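Local structure of legionella ubiquitin-specific protease A domain-containing protein (Legionella pneumophila subsp. pneumophila, 5DGG) at residues 23-28 against 40-45; 87-92 against 130-135. The protein is probably a ubiquitin-specific cysteine protease, and may take part in the metaeffector network of an intracellular bacterial pathogen. All blocks are in the same frame, centred on the assembly; numbering follows the deposited sequence.

Contacts 1 and 2 lie on opposite sides of the chain's centre, about 22 Å apart between their centres, and they share no helix or strand. Contact 1 (23-28 against 40-45) is apolar packing inside a beta-alpha-beta unit, where an edge strand of the sheet meets the helix that follows it; one methionine carries it, with an exposed threonine at its margin. Contact 2 (87-92 against 130-135) brings a loop leaving another strand to the start of helix 132-146. It too is mostly buried, with Tyr89 exposed, but its chemistry is richer: proline packing and a sulfur-aromatic contact lie beside the polar cluster of a probable cysteine-protease site.

Contact 1: residues 23-28 against 40-45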
loop_
_atom_site.group_PDB
_atom_site.type_symbol
_atom_site.label_atom_id
_atom_site.label_comp_id
_atom_site.label_asym_id
_atom_site.label_seq_id
_atom_site.Cartn_x
_atom_site.Cartn_y
_atom_site.Cartn_z
ATOM N N VAL A 23 -4.166 -6.738 7.919
ATOM C CA VAL A 23 -4.629 -5.395 8.235
ATOM C C VAL A 23 -4.263 -4.417 7.146
ATOM O O VAL A 23 -3.129 -4.403 6.689
ATOM C CB VAL A 23 -4.042 -4.915 9.551
ATOM C CG1 VAL A 23 -4.317 -3.431 9.817
ATOM C CG2 VAL A 23 -4.563 -5.792 10.683
ATOM N N VAL A 24 -5.205 -3.541 6.781
ATOM C CA VAL A 24 -4.944 -2.475 5.865
ATOM C C VAL A 24 -5.170 -1.198 6.653
ATOM O O VAL A 24 -6.287 -0.905 7.098
ATOM C CB VAL A 24 -5.834 -2.531 4.592
ATOM C CG1 VAL A 24 -5.465 -1.380 3.624
ATOM C CG2 VAL A 24 -5.721 -3.882 3.928
ATOM N N MET A 25 -4.100 -0.463 6.882
ATOM C CA MET A 25 -4.190 0.780 7.641
ATOM C C MET A 25 -4.688 1.925 6.775
ATOM O O MET A 25 -4.622 1.863 5.558
ATOM C CB MET A 25 -2.841 1.195 8.170
ATOM C CG MET A 25 -2.033 0.055 8.677
ATOM S SD MET A 25 -1.099 0.443 10.120
ATOM C CE MET A 25 -2.545 0.128 11.133
ATOM N N ALA A 26 -5.152 2.973 7.459
ATOM C CA ALA A 26 -5.548 4.204 6.801
ATOM C C ALA A 26 -4.357 4.888 6.178
ATOM O O ALA A 26 -3.185 4.673 6.549
ATOM C CB ALA A 26 -6.222 5.155 7.771
ATOM N N VAL A 27 -4.686 5.790 5.286
ATOM C CA VAL A 27 -3.659 6.572 4.614
ATOM C C VAL A 27 -2.729 7.322 5.574
ATOM O O VAL A 27 -3.146 7.899 6.590
ATOM C CB VAL A 27 -4.238 7.562 3.594
ATOM C CG1 VAL A 27 -4.953 6.816 2.481
ATOM C CG2 VAL A 27 -5.144 8.576 4.269
ATOM N N LEU A 28 -1.443 7.283 5.251
ATOM C CA LEU A 28 -0.439 8.006 6.012
ATOM C C LEU A 28 0.073 9.153 5.152
ATOM O O LEU A 28 0.292 8.981 3.965
ATOM C CB LEU A 28 0.752 7.132 6.346
ATOM C CG LEU A 28 0.847 6.412 7.620
ATOM C CD1 LEU A 28 2.260 5.839 7.705
ATOM C CD2 LEU A 28 0.520 7.363 8.779
ATOM N N ILE A 40 1.074 5.299 15.737
ATOM C CA ILE A 40 2.065 4.417 16.368
ATOM C C ILE A 40 1.341 3.365 17.199
ATOM O O ILE A 40 1.694 2.188 17.151
ATOM C CB ILE A 40 3.050 5.170 17.293
ATOM C CG1 ILE A 40 3.906 6.137 16.523
ATOM C CG2 ILE A 40 3.981 4.209 18.046
ATOM C CD1 ILE A 40 4.663 5.536 15.392
ATOM N N GLU A 41 0.303 3.770 17.933
ATOM C CA GLU A 41 -0.293 2.851 18.887
ATOM C C GLU A 41 -1.081 1.752 18.175
ATOM O O GLU A 41 -1.001 0.561 18.529
ATOM C CB GLU A 41 -1.099 3.603 19.945
ATOM C CG GLU A 41 -0.161 4.262 20.985
ATOM C CD GLU A 41 -0.876 4.854 22.180
ATOM O OE1 GLU A 41 -1.483 5.909 21.985
ATOM O OE2 GLU A 41 -0.811 4.301 23.318
ATOM N N THR A 42 -1.796 2.149 17.149
ATOM C CA THR A 42 -2.519 1.186 16.325
ATOM C C THR A 42 -1.548 0.272 15.574
ATOM O O THR A 42 -1.726 -0.946 15.565
ATOM C CB THR A 42 -3.546 1.845 15.382
ATOM O OG1 THR A 42 -4.260 0.827 14.680
ATOM C CG2 THR A 42 -2.898 2.744 14.354
ATOM N N LEU A 43 -0.498 0.826 15.021
ATOM C CA LEU A 43 0.424 0.014 14.253
ATOM C C LEU A 43 1.213 -0.918 15.216
ATOM O O LEU A 43 1.400 -2.119 14.937
ATOM C CB LEU A 43 1.314 0.925 13.390
ATOM C CG LEU A 43 2.491 0.263 12.687
ATOM C CD1 LEU A 43 2.014 -0.694 11.625
ATOM C CD2 LEU A 43 3.407 1.317 12.078
ATOM N N ALA A 44 1.588 -0.413 16.390
ATOM C CA ALA A 44 2.319 -1.241 17.353
ATOM C C ALA A 44 1.413 -2.378 17.826
ATOM O O ALA A 44 1.812 -3.556 17.868
ATOM C CB ALA A 44 2.789 -0.409 18.526
ATOM N N SER A 45 0.160 -2.053 18.105
ATOM C CA SER A 45 -0.755 -3.085 18.522
ATOM C C SER A 45 -0.858 -4.239 17.505
ATOM O O SER A 45 -0.869 -5.400 17.882
ATOM C CB SER A 45 -2.118 -2.502 18.782
ATOM O OG SER A 45 -2.972 -3.577 19.010
#
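Met25 meets Leu43 and Thr42 inside a beta-alpha-beta unit, where strand 22-29 is followed by helix 33-47 and then by the parallel strand 54-60. The unit illustrates how one long, flexible side chain can bridge a strand and a helix: the closest CA atoms, those of Met25 and Leu43, are still 8.1 Å apart. Met25 spans the gap with its CG anti to the carbonyl carbon (chi1 -40°) and a chain bent at both later torsions, which brings the thioether against the helix. Its sulfur does the main touching. The two side chains lie roughly perpendicular, with Met25 SD 3.6 Å from Leu43 CD1 and, more loosely, near Leu43 CB. Leu43 offers this branch to the sulfur with its CG anti to the backbone N (chi1 170°). The leucine also touches Cys108 on helix 98-108. Met25 is buried, packed against Ile55 and Ile57 of strand 54-60 as well as the helix, and the contact is van der Waals packing. Thr42, one residue earlier and exposed, marks the outer margin. Here the side chains of Met25 and Thr42 run alongside each other, pointing opposite ways. In one of the two modelled threonine conformers, on which this detail depends, the terminal methyl Met25 CE lies 4.0 Å from Thr42 OG1 and 4.2 Å from Thr42 CG2.

Contact 2: residues 87-92 against 130-135; sequences DPYGPE and YSCGDF
At the N-terminal end of helix 132-146, Cys132 and Phe135 are met by Pro88 and Tyr89 from a type I beta turn after strand 81-86. Pro88 does most of the packing: its CB rests 3.6 Å from Phe135 CB, while its CG approaches Cys132 O at 3.5 Å. The proline ring is thereby set against the first turn of the helix. Tyr89 adds a sulfur-aromatic contact, with CE1 3.7 Å from Cys132 SG and the sulfur placed obliquely, 56° off the ring normal. The sulfur reaches this position with SG anti to its own carbonyl carbon (chi1 -72°). Within the turn, Tyr89 N donates a nearly straight bond (168°) to Asp87 OD1, 2.9 Å away, closing an Asx turn; the N-H meets the anti side of the carboxylate, tilted out of its plane. The same OD1 is bonded to His63 NE2, and OD2 makes a salt bridge with Arg65, so the carboxylate has three partners. His63 also touches Cys132 and the Tyr89 ring. A cysteine at a helix N-terminus beside a His-Asp pair is consistent with the catalytic triad of a cysteine protease.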
loop_
_atom_site.group_PDB
_atom_site.type_symbol
_atom_site.label_atom_id
_atom_site.label_comp_id
_atom_site.label_asym_id
_atom_site.label_seq_id
_atom_site.Cartn_x
_atom_site.Cartn_y
_atom_site.Cartn_z
ATOM N N ASP A 87 6.883 1.455 -5.248
ATOM C CA ASP A 87 6.718 2.737 -5.892
ATOM C C ASP A 87 6.198 2.509 -7.329
ATOM O O ASP A 87 6.824 1.785 -8.122
ATOM C CB ASP A 87 8.074 3.418 -5.895
ATOM C CG ASP A 87 8.028 4.828 -6.425
ATOM O OD1 ASP A 87 7.265 5.107 -7.366
ATOM O OD2 ASP A 87 8.801 5.668 -5.916
ATOM N N PRO A 88 5.031 3.100 -7.676
ATOM C CA PRO A 88 4.474 2.969 -9.020
ATOM C C PRO A 88 5.476 3.261 -10.154
ATOM O O PRO A 88 5.320 2.718 -11.262
ATOM C CB PRO A 88 3.356 4.005 -9.016
ATOM C CG PRO A 88 2.908 4.023 -7.600
ATOM C CD PRO A 88 4.148 3.867 -6.804
ATOM N N TYR A 89 6.491 4.070 -9.906
ATOM C CA TYR A 89 7.438 4.453 -11.003
ATOM C C TYR A 89 8.479 3.382 -11.217
ATOM O O TYR A 89 9.072 3.297 -12.285
ATOM C CB TYR A 89 8.183 5.763 -10.737
ATOM C CG TYR A 89 7.441 7.041 -11.061
ATOM C CD1 TYR A 89 6.063 7.088 -11.140
ATOM C CD2 TYR A 89 8.143 8.226 -11.238
ATOM C CE1 TYR A 89 5.393 8.294 -11.340
ATOM C CE2 TYR A 89 7.489 9.427 -11.494
ATOM C CZ TYR A 89 6.114 9.454 -11.557
ATOM O OH TYR A 89 5.462 10.651 -11.792
ATOM N N GLY A 90 8.702 2.563 -10.201
ATOM C CA GLY A 90 9.722 1.537 -10.269
ATOM C C GLY A 90 10.433 1.475 -8.939
ATOM O O GLY A 90 10.306 2.387 -8.123
ATOM N N PRO A 91 11.203 0.400 -8.701
ATOM C CA PRO A 91 11.756 0.216 -7.340
ATOM C C PRO A 91 12.713 1.297 -6.822
ATOM O O PRO A 91 12.714 1.575 -5.624
ATOM C CB PRO A 91 12.453 -1.138 -7.420
ATOM C CG PRO A 91 12.714 -1.361 -8.879
ATOM C CD PRO A 91 11.623 -0.648 -9.641
ATOM N N GLU A 92 13.503 1.923 -7.702
ATOM C CA GLU A 92 14.537 2.864 -7.239
ATOM C C GLU A 92 13.961 4.016 -6.428
ATOM O O GLU A 92 14.566 4.433 -5.437
ATOM C CB GLU A 92 15.436 3.382 -8.401
ATOM C CG GLU A 92 14.766 4.365 -9.355
ATOM C CD GLU A 92 15.633 4.738 -10.557
ATOM O OE1 GLU A 92 16.646 4.044 -10.806
ATOM O OE2 GLU A 92 15.296 5.711 -11.267
ATOM N N TYR A 130 -0.017 11.509 -11.952
ATOM C CA TYR A 130 -1.443 11.396 -11.667
ATOM C C TYR A 130 -1.925 9.982 -11.320
ATOM O O TYR A 130 -2.935 9.865 -10.676
ATOM C CB TYR A 130 -2.311 11.961 -12.798
ATOM C CG TYR A 130 -2.473 11.063 -13.992
ATOM C CD1 TYR A 130 -3.635 10.301 -14.169
ATOM C CD2 TYR A 130 -1.487 10.977 -14.977
ATOM C CE1 TYR A 130 -3.789 9.457 -15.261
ATOM C CE2 TYR A 130 -1.636 10.128 -16.061
ATOM C CZ TYR A 130 -2.793 9.385 -16.200
ATOM O OH TYR A 130 -2.967 8.585 -17.298
ATOM N N SER A 131 -1.233 8.931 -11.775
ATOM C CA SER A 131 -1.753 7.579 -11.638
ATOM C C SER A 131 -1.102 6.784 -10.472
ATOM O O SER A 131 -1.369 5.616 -10.347
ATOM C CB SER A 131 -1.611 6.813 -12.941
ATOM O OG SER A 131 -0.254 6.734 -13.355
ATOM N N CYS A 132 -0.324 7.430 -9.598
ATOM C CA CYS A 132 0.388 6.699 -8.551
ATOM C C CYS A 132 -0.611 6.062 -7.592
ATOM O O CYS A 132 -0.387 4.980 -7.148
ATOM C CB CYS A 132 1.357 7.602 -7.797
ATOM S SG CYS A 132 2.828 8.102 -8.723
ATOM N N GLY A 133 -1.705 6.759 -7.300
ATOM C CA GLY A 133 -2.795 6.248 -6.472
ATOM C C GLY A 133 -3.408 4.989 -7.027
ATOM O O GLY A 133 -3.667 4.021 -6.294
ATOM N N ASP A 134 -3.679 5.033 -8.336
ATOM C CA ASP A 134 -4.277 3.926 -9.038
ATOM C C ASP A 134 -3.400 2.686 -8.967
ATOM O O ASP A 134 -3.871 1.573 -8.666
ATOM C CB ASP A 134 -4.505 4.309 -10.524
ATOM C CG ASP A 134 -5.283 5.629 -10.680
ATOM O OD1 ASP A 134 -4.741 6.741 -10.384
ATOM O OD2 ASP A 134 -6.452 5.539 -11.123
ATOM N N PHE A 135 -2.142 2.862 -9.313
ATOM C CA PHE A 135 -1.168 1.779 -9.176
ATOM C C PHE A 135 -1.100 1.249 -7.753
ATOM O O PHE A 135 -1.083 0.034 -7.555
ATOM C CB PHE A 135 0.244 2.216 -9.628
ATOM C CG PHE A 135 0.469 2.163 -11.136
ATOM C CD1 PHE A 135 0.976 1.034 -11.721
ATOM C CD2 PHE A 135 0.202 3.261 -11.952
ATOM C CE1 PHE A 135 1.174 0.965 -13.092
ATOM C CE2 PHE A 135 0.397 3.216 -13.320
ATOM C CZ PHE A 135 0.885 2.063 -13.891
#